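Local coordinates for coat protein (Tobacco streak virus, PDB 4Y6X) that probably self-assembles, as a capsid subunit, into the icosahedral viral shell and, in its full-length form, probably binds and packages the viral RNA, at residues S33-K38 and K138-A143; N43-F48 and A125-L130; T62-L67 and Y145-S150. One frame throughout, in Å; residues are numbered along the deposited sequence.

How the contacts relate
The three contacts illustrate how one jelly-roll sandwich is closed from different places. Contact 2 joins an edge strand to its neighbour in one sheet, contact 3 pairs two central strands of the other, and contact 1 fastens the connection that runs between the sheets. Contacts 1 and 2 lie about 11 Å apart, centre to centre, and touch through Asp44, whose OD1 is 2.7 Å from Arg139 NH2 and 2.9 Å from Lys38 NZ. Contact 3 sits across the chain's centre, about 19 Å from contact 2 and 23 Å from contact 1, again between centres. It shares strand 140-150 with contact 1 and meets contact 2 through the core, where Leu67 CD2 is 3.5 Å from Ile126 CD1.

Contact 1: S33-K38 and K138-A143; sequences SEWSAK and KRVQLA
Trp35 is the first residue of 33-38 to touch 138-143 directly; just before it, a water joins Ser33 O to Leu142 N. A second water links Trp35 N to Val140 O, and Lys138 N donates a nearly straight hydrogen bond to Trp35 O at 2.9 Å. The indole lies along Val140, whose CB stands 3.7 Å from the centroid of the six-membered ring in a CH-pi contact, while Leu142 CD1 reaches Trp35 NE1 at 3.6 Å. Arg139 CG sits between its backbone N and carbonyl carbon (chi1 52°), and the extended chain beyond brings the guanidinium to the indole edge, its plane inclined by 62°. Ser36 O lies in the guanidinium plane and accepts Arg139 NH1 at 2.9 Å, whereas NH1 stands above the Ser36 carbonyl plane; a third water ties this oxygen to NH2. Lys38 crosses the other guanidinium face at about a right angle, CG over its rim and CD 3.6 Å from Arg139 NH2; salt bridges to Asp44 draw both cations together. This is a jelly-roll crossing, the loop from strand 25-30 of one sheet to strand 44-47 of the other, with Trp35 against Val140 and Ile46.

Contact 2: N43-F48 and A125-L130; sequences NDAIPF and AIVWCL
Asp44 O is approached by three groups of 125-130. Trp128 N donates a hydrogen bond to Asp44 O at 2.8 Å. The CA of Val127 adds a CA-H...O contact to Asp44 O at 3.2 Å. At the indole edge, Trp128 CE3 lies 3.8 Å from Asp44 O. Two residues on, Ile46 and Ile126 exchange a reciprocal pair of backbone bonds: Ile46 N gives to Ile126 O at 2.8 Å, and Ile126 N returns one to Ile46 O at 3.0 Å. The strands are antiparallel, their axes at 166°, and 44-47 is an outermost strand of its sheet within this chain, next to 125-130 in the jelly-roll sandwich. Pro47 faces Ala125 in a non-hydrogen-bonded pair, a place where its missing N-H costs no bond to the partner strand, and it also occupies the N-cap position of helix 48-52. On that face of the sheet Ala45 CB rests 4.0 Å from Val127 CG2. Val127 holds CG1 opposite its own backbone N (chi1 178°), which sets this methyl beside Asp44 O and the CB of Asn43. The other face turns toward the second sheet. There Ile46 CD1 comes within 3.9 Å of Trp128 CZ3, and Ile126 CG2 lies over a face of the indole, which also meets Trp35 and Phe71 edge-to-face. The Asp44 carboxylate's salt bridges to Arg139 and Lys38 would probably favour its ionised state.

Contact 3: T62-L67 and Y145-S150; sequences TKFYRL and YWIAIS
Strands 63-67 and 145-150 run antiparallel at 154°, 4.7 Å apart at their closest, with a classic beta bulge where Tyr65 and Arg66 both face Ala148. Both backbone polar groups of Ala148 are used across the bulge: Tyr65 N donates to Ala148 O at 2.8 Å, and Ala148 N donates to Arg66 O at 2.9 Å. Toward the start of 62-67 a side chain takes over a backbone role. With OG of Ser150 turned between its own backbone N and carbonyl carbon (chi1 41°), the hydroxyl oxygen accepts Lys63 N at 2.9 Å, while Ser150 N returns a bond to Lys63 O. One face of the pair is apolar. Thr62 CG2 presses on Ile149 CB at 3.6 Å and also lies above the rim of the Phe64 ring. Phe64 turns an edge to Ile147, whose CG2 lies in the ring plane 3.7 Å from Phe64 CD2, and runs side by side with Ile149, meeting its CG2 at an oblique angle. Farther along, Leu67 CD1 reaches Ile147 CG1 at 3.8 Å. The opposite face is sparser: Arg66 CB touches Ala148 CB at 4.0 Å before the chain leads off to Ser18 O, and Tyr65 sets its ring edge against the backbone N of Ser150. Trp146 lies at the interface of the domain-swapped dimer, where it meets Phe161 of the second subunit edge-to-face. Around this pair the four-stranded sheet continues on either side, with 107-117 next to 63-67 and 25-30 next to 145-150. Helix 48-52 lies against the apolar face, Val52 meeting Phe64 and Ile147, and Phe48 at its first turn touching Phe64 edge-to-face.

Contact 1: S33-K38 and K138-A143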
# COMPACT_ATOMS: atom_id res chain seq x y z
N SER A 33 -6.22 3.10 -7.62
CA SER A 33 -7.70 3.09 -7.36
C SER A 33 -8.55 3.17 -8.63
O SER A 33 -8.14 3.85 -9.60
CB SER A 33 -8.08 4.29 -6.49
OG SER A 33 -7.39 4.23 -5.25
N GLU A 34 -9.71 2.50 -8.62
CA GLU A 34 -10.72 2.64 -9.70
C GLU A 34 -11.33 4.02 -9.59
O GLU A 34 -11.43 4.57 -8.51
CB GLU A 34 -11.86 1.61 -9.60
N TRP A 35 -11.72 4.61 -10.71
CA TRP A 35 -12.21 5.97 -10.73
C TRP A 35 -13.72 5.94 -10.66
O TRP A 35 -14.41 5.23 -11.47
CB TRP A 35 -11.83 6.66 -12.02
CG TRP A 35 -10.41 7.00 -12.20
CD1 TRP A 35 -9.31 6.48 -11.53
CD2 TRP A 35 -9.89 7.94 -13.12
NE1 TRP A 35 -8.16 7.06 -12.00
CE2 TRP A 35 -8.49 7.95 -12.97
CE3 TRP A 35 -10.47 8.77 -14.08
CZ2 TRP A 35 -7.65 8.76 -13.76
CZ3 TRP A 35 -9.64 9.55 -14.87
CH2 TRP A 35 -8.25 9.55 -14.69
N SER A 36 -14.27 6.72 -9.76
CA SER A 36 -15.71 6.85 -9.69
C SER A 36 -16.25 7.85 -10.73
O SER A 36 -15.54 8.70 -11.23
CB SER A 36 -16.10 7.38 -8.35
OG SER A 36 -15.92 6.38 -7.39
N ALA A 37 -17.54 7.75 -10.97
CA ALA A 37 -18.23 8.71 -11.80
C ALA A 37 -18.08 10.09 -11.20
O ALA A 37 -17.88 10.22 -10.01
CB ALA A 37 -19.69 8.32 -11.91
N LYS A 38 -18.17 11.14 -12.01
CA LYS A 38 -18.16 12.46 -11.40
C LYS A 38 -19.28 13.40 -11.83
O LYS A 38 -19.90 13.21 -12.85
CB LYS A 38 -16.80 13.09 -11.54
CG LYS A 38 -16.39 13.42 -12.93
CD LYS A 38 -15.10 14.20 -12.85
CE LYS A 38 -14.70 14.62 -14.24
NZ LYS A 38 -13.30 15.12 -14.22
N LYS A 138 -14.98 4.54 -14.22
CA LYS A 138 -13.92 3.79 -14.89
C LYS A 138 -13.58 4.34 -16.25
O LYS A 138 -13.17 3.61 -17.11
CB LYS A 138 -14.29 2.30 -14.98
CG LYS A 138 -14.71 1.76 -13.61
CD LYS A 138 -14.97 0.27 -13.62
CE LYS A 138 -15.30 -0.20 -12.23
NZ LYS A 138 -15.32 -1.68 -12.20
N ARG A 139 -13.75 5.63 -16.44
CA ARG A 139 -13.52 6.22 -17.73
C ARG A 139 -12.04 6.08 -18.13
O ARG A 139 -11.76 6.02 -19.33
CB ARG A 139 -13.94 7.69 -17.79
CG ARG A 139 -13.34 8.52 -16.67
CD ARG A 139 -14.02 9.87 -16.56
NE ARG A 139 -13.49 10.61 -15.44
CZ ARG A 139 -13.82 10.39 -14.17
NH1 ARG A 139 -14.68 9.43 -13.85
NH2 ARG A 139 -13.29 11.13 -13.23
N VAL A 140 -11.16 6.05 -17.15
CA VAL A 140 -9.76 5.63 -17.31
C VAL A 140 -9.45 4.53 -16.27
O VAL A 140 -9.82 4.65 -15.10
CB VAL A 140 -8.82 6.79 -17.04
CG1 VAL A 140 -7.38 6.34 -17.06
CG2 VAL A 140 -9.05 7.90 -18.04
N GLN A 141 -8.93 3.42 -16.70
CA GLN A 141 -8.56 2.33 -15.80
C GLN A 141 -7.04 2.21 -15.84
O GLN A 141 -6.48 1.93 -16.91
CB GLN A 141 -9.22 1.01 -16.20
CG GLN A 141 -10.73 1.14 -16.30
CD GLN A 141 -11.32 -0.05 -17.01
OE1 GLN A 141 -11.00 -1.19 -16.70
NE2 GLN A 141 -12.14 0.20 -17.97
N LEU A 142 -6.42 2.43 -14.70
CA LEU A 142 -4.98 2.45 -14.56
C LEU A 142 -4.45 1.13 -14.08
O LEU A 142 -5.00 0.52 -13.21
CB LEU A 142 -4.55 3.48 -13.54
CG LEU A 142 -4.61 4.87 -14.14
CD1 LEU A 142 -4.98 5.84 -13.06
CD2 LEU A 142 -3.27 5.20 -14.78
N ALA A 143 -3.39 0.68 -14.70
CA ALA A 143 -2.59 -0.42 -14.14
C ALA A 143 -1.91 0.04 -12.89
O ALA A 143 -1.94 1.26 -12.56
CB ALA A 143 -1.56 -0.83 -15.15
O HOH W 1 -8.05 3.19 -12.36
O HOH W 2 -11.03 3.30 -13.04
O HOH W 3 -14.08 10.59 -10.19

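Contact 2: N43-F48 and A125-L130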
# COMPACT_ATOMS: atom_id res chain seq x y z
N ASN A 43 -10.86 18.64 -15.12
CA ASN A 43 -9.78 17.73 -15.49
C ASN A 43 -9.65 16.58 -14.51
O ASN A 43 -9.87 16.74 -13.32
CB ASN A 43 -8.44 18.50 -15.56
CG ASN A 43 -8.41 19.55 -16.67
OD1 ASN A 43 -8.15 20.73 -16.40
ND2 ASN A 43 -8.68 19.12 -17.91
N ASP A 44 -9.28 15.42 -15.01
CA ASP A 44 -8.88 14.30 -14.16
C ASP A 44 -7.38 14.34 -13.95
O ASP A 44 -6.62 14.35 -14.93
CB ASP A 44 -9.27 12.98 -14.80
CG ASP A 44 -10.78 12.81 -14.88
OD1 ASP A 44 -11.39 12.98 -13.80
OD2 ASP A 44 -11.32 12.49 -15.98
N ALA A 45 -6.95 14.44 -12.70
CA ALA A 45 -5.56 14.60 -12.35
C ALA A 45 -5.24 13.68 -11.20
O ALA A 45 -5.99 13.61 -10.26
CB ALA A 45 -5.27 16.02 -11.92
N ILE A 46 -4.10 13.01 -11.27
CA ILE A 46 -3.56 12.33 -10.11
C ILE A 46 -2.22 12.94 -9.68
O ILE A 46 -1.25 12.89 -10.45
CB ILE A 46 -3.38 10.85 -10.42
CG1 ILE A 46 -4.74 10.31 -10.82
CG2 ILE A 46 -2.83 10.13 -9.18
CD1 ILE A 46 -4.69 8.87 -11.23
N PRO A 47 -2.17 13.54 -8.47
CA PRO A 47 -0.93 14.16 -8.02
C PRO A 47 0.14 13.14 -7.68
O PRO A 47 -0.18 12.03 -7.24
CB PRO A 47 -1.33 14.91 -6.75
CG PRO A 47 -2.81 14.89 -6.70
CD PRO A 47 -3.24 13.69 -7.48
N PHE A 48 1.39 13.50 -7.92
CA PHE A 48 2.51 12.62 -7.62
C PHE A 48 2.59 12.21 -6.15
O PHE A 48 2.92 11.08 -5.87
CB PHE A 48 3.83 13.21 -8.09
CG PHE A 48 4.95 12.26 -8.06
CD1 PHE A 48 5.05 11.25 -9.00
CD2 PHE A 48 5.95 12.35 -7.09
CE1 PHE A 48 6.10 10.34 -8.96
CE2 PHE A 48 7.03 11.46 -7.07
CZ PHE A 48 7.11 10.46 -8.02
N ALA A 125 1.61 16.33 -11.38
CA ALA A 125 0.46 15.48 -11.55
C ALA A 125 0.40 14.94 -12.94
O ALA A 125 0.99 15.52 -13.87
CB ALA A 125 -0.81 16.24 -11.24
N ILE A 126 -0.32 13.84 -13.10
CA ILE A 126 -0.67 13.38 -14.42
C ILE A 126 -2.11 13.76 -14.66
O ILE A 126 -2.94 13.60 -13.78
CB ILE A 126 -0.40 11.89 -14.56
CG1 ILE A 126 1.11 11.67 -14.51
CG2 ILE A 126 -0.88 11.40 -15.92
CD1 ILE A 126 1.43 10.40 -13.84
N VAL A 127 -2.38 14.30 -15.83
CA VAL A 127 -3.67 14.82 -16.17
C VAL A 127 -4.18 14.18 -17.45
O VAL A 127 -3.45 14.10 -18.42
CB VAL A 127 -3.60 16.35 -16.37
CG1 VAL A 127 -4.96 16.93 -16.78
CG2 VAL A 127 -3.11 17.05 -15.12
N TRP A 128 -5.44 13.74 -17.45
CA TRP A 128 -6.11 13.22 -18.62
C TRP A 128 -7.24 14.15 -19.08
O TRP A 128 -7.98 14.65 -18.24
CB TRP A 128 -6.80 11.89 -18.33
CG TRP A 128 -5.92 10.75 -18.17
CD1 TRP A 128 -5.68 9.81 -19.09
CD2 TRP A 128 -5.14 10.42 -17.01
NE1 TRP A 128 -4.77 8.88 -18.59
CE2 TRP A 128 -4.44 9.24 -17.31
CE3 TRP A 128 -4.99 11.00 -15.74
CZ2 TRP A 128 -3.59 8.62 -16.39
CZ3 TRP A 128 -4.15 10.38 -14.82
CH2 TRP A 128 -3.48 9.19 -15.14
N CYS A 129 -7.35 14.35 -20.39
CA CYS A 129 -8.50 15.08 -21.02
C CYS A 129 -9.20 14.16 -22.01
O CYS A 129 -8.66 13.82 -23.06
CB CYS A 129 -8.00 16.30 -21.80
SG CYS A 129 -6.85 17.31 -20.84
N LEU A 130 -10.42 13.77 -21.69
CA LEU A 130 -11.18 12.90 -22.54
C LEU A 130 -12.05 13.70 -23.49
O LEU A 130 -12.68 14.65 -23.09
CB LEU A 130 -12.04 11.97 -21.69
CG LEU A 130 -11.33 10.70 -21.21
CD1 LEU A 130 -10.19 11.04 -20.26
CD2 LEU A 130 -12.30 9.84 -20.48

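Contact 3: T62-L67 and Y145-S150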
# COMPACT_ATOMS: atom_id res chain seq x y z
N THR A 62 14.79 9.51 -0.65
CA THR A 62 14.67 8.72 -1.87
C THR A 62 14.82 9.60 -3.11
O THR A 62 14.18 10.61 -3.21
CB THR A 62 13.32 8.01 -1.91
OG1 THR A 62 13.21 7.17 -0.76
CG2 THR A 62 13.21 7.13 -3.20
N LYS A 63 15.63 9.19 -4.06
CA LYS A 63 15.65 9.81 -5.37
C LYS A 63 14.77 8.98 -6.35
O LYS A 63 14.74 7.77 -6.28
CB LYS A 63 17.07 9.87 -5.87
CG LYS A 63 17.96 10.82 -5.06
CD LYS A 63 19.41 10.73 -5.53
CE LYS A 63 20.39 11.36 -4.55
NZ LYS A 63 20.90 10.36 -3.55
N PHE A 64 14.10 9.66 -7.27
CA PHE A 64 13.13 9.11 -8.19
C PHE A 64 13.64 9.23 -9.60
O PHE A 64 14.04 10.30 -10.02
CB PHE A 64 11.85 9.87 -8.06
CG PHE A 64 11.18 9.69 -6.79
CD1 PHE A 64 11.50 10.48 -5.70
CD2 PHE A 64 10.26 8.67 -6.63
CE1 PHE A 64 10.85 10.30 -4.47
CE2 PHE A 64 9.63 8.46 -5.40
CZ PHE A 64 9.92 9.26 -4.33
N TYR A 65 13.68 8.12 -10.33
CA TYR A 65 14.19 8.10 -11.68
C TYR A 65 13.17 7.92 -12.80
O TYR A 65 13.30 8.55 -13.83
CB TYR A 65 15.23 7.04 -11.81
CG TYR A 65 16.41 7.35 -10.91
CD1 TYR A 65 17.44 8.22 -11.33
CD2 TYR A 65 16.47 6.87 -9.63
CE1 TYR A 65 18.55 8.51 -10.49
CE2 TYR A 65 17.54 7.13 -8.78
CZ TYR A 65 18.58 7.95 -9.22
OH TYR A 65 19.62 8.18 -8.38
N ARG A 66 12.14 7.11 -12.61
CA ARG A 66 11.16 6.85 -13.69
C ARG A 66 9.82 6.61 -13.06
O ARG A 66 9.73 5.96 -12.02
CB ARG A 66 11.54 5.59 -14.46
CG ARG A 66 12.88 5.65 -15.11
CD ARG A 66 13.28 4.38 -15.85
NE ARG A 66 12.46 4.11 -17.01
CZ ARG A 66 12.60 3.01 -17.77
NH1 ARG A 66 13.52 2.08 -17.46
NH2 ARG A 66 11.79 2.80 -18.80
N LEU A 67 8.79 7.07 -13.70
CA LEU A 67 7.45 6.67 -13.38
C LEU A 67 6.84 6.05 -14.65
O LEU A 67 6.85 6.70 -15.72
CB LEU A 67 6.67 7.87 -12.97
CG LEU A 67 5.15 7.62 -12.89
CD1 LEU A 67 4.77 6.69 -11.74
CD2 LEU A 67 4.47 8.94 -12.76
N TYR A 145 1.02 1.54 -10.62
CA TYR A 145 2.06 2.53 -10.86
C TYR A 145 3.38 1.87 -10.60
O TYR A 145 3.49 1.09 -9.63
CB TYR A 145 1.94 3.64 -9.87
CG TYR A 145 0.62 4.35 -9.85
CD1 TYR A 145 0.17 5.02 -10.95
CD2 TYR A 145 -0.16 4.36 -8.72
CE1 TYR A 145 -1.04 5.69 -10.93
CE2 TYR A 145 -1.38 4.98 -8.68
CZ TYR A 145 -1.81 5.66 -9.79
OH TYR A 145 -3.00 6.33 -9.73
N TRP A 146 4.37 2.10 -11.47
CA TRP A 146 5.72 1.54 -11.25
C TRP A 146 6.67 2.73 -11.18
O TRP A 146 6.61 3.57 -12.03
CB TRP A 146 6.14 0.62 -12.39
CG TRP A 146 5.44 -0.62 -12.33
CD1 TRP A 146 4.26 -0.91 -12.91
CD2 TRP A 146 5.82 -1.77 -11.59
NE1 TRP A 146 3.88 -2.19 -12.60
CE2 TRP A 146 4.83 -2.75 -11.81
CE3 TRP A 146 6.92 -2.10 -10.82
CZ2 TRP A 146 4.86 -4.03 -11.22
CZ3 TRP A 146 6.97 -3.39 -10.23
CH2 TRP A 146 5.96 -4.33 -10.46
N ILE A 147 7.54 2.76 -10.18
CA ILE A 147 8.46 3.82 -9.95
C ILE A 147 9.84 3.23 -9.73
O ILE A 147 10.00 2.31 -8.93
CB ILE A 147 8.03 4.62 -8.75
CG1 ILE A 147 6.58 4.99 -8.90
CG2 ILE A 147 8.83 5.89 -8.62
CD1 ILE A 147 5.97 5.54 -7.64
N ALA A 148 10.82 3.75 -10.44
CA ALA A 148 12.20 3.37 -10.22
C ALA A 148 12.79 4.40 -9.25
O ALA A 148 12.73 5.59 -9.51
CB ALA A 148 12.97 3.37 -11.49
N ILE A 149 13.31 3.89 -8.12
CA ILE A 149 13.87 4.68 -7.07
C ILE A 149 15.28 4.22 -6.72
O ILE A 149 15.69 3.11 -7.06
CB ILE A 149 13.01 4.63 -5.83
CG1 ILE A 149 12.92 3.22 -5.32
CG2 ILE A 149 11.64 5.21 -6.12
CD1 ILE A 149 12.34 3.13 -3.92
N SER A 150 15.98 5.05 -6.00
CA SER A 150 17.26 4.65 -5.39
C SER A 150 17.04 3.46 -4.48
O SER A 150 16.04 3.41 -3.74
CB SER A 150 17.93 5.83 -4.60
OG SER A 150 17.00 6.60 -3.85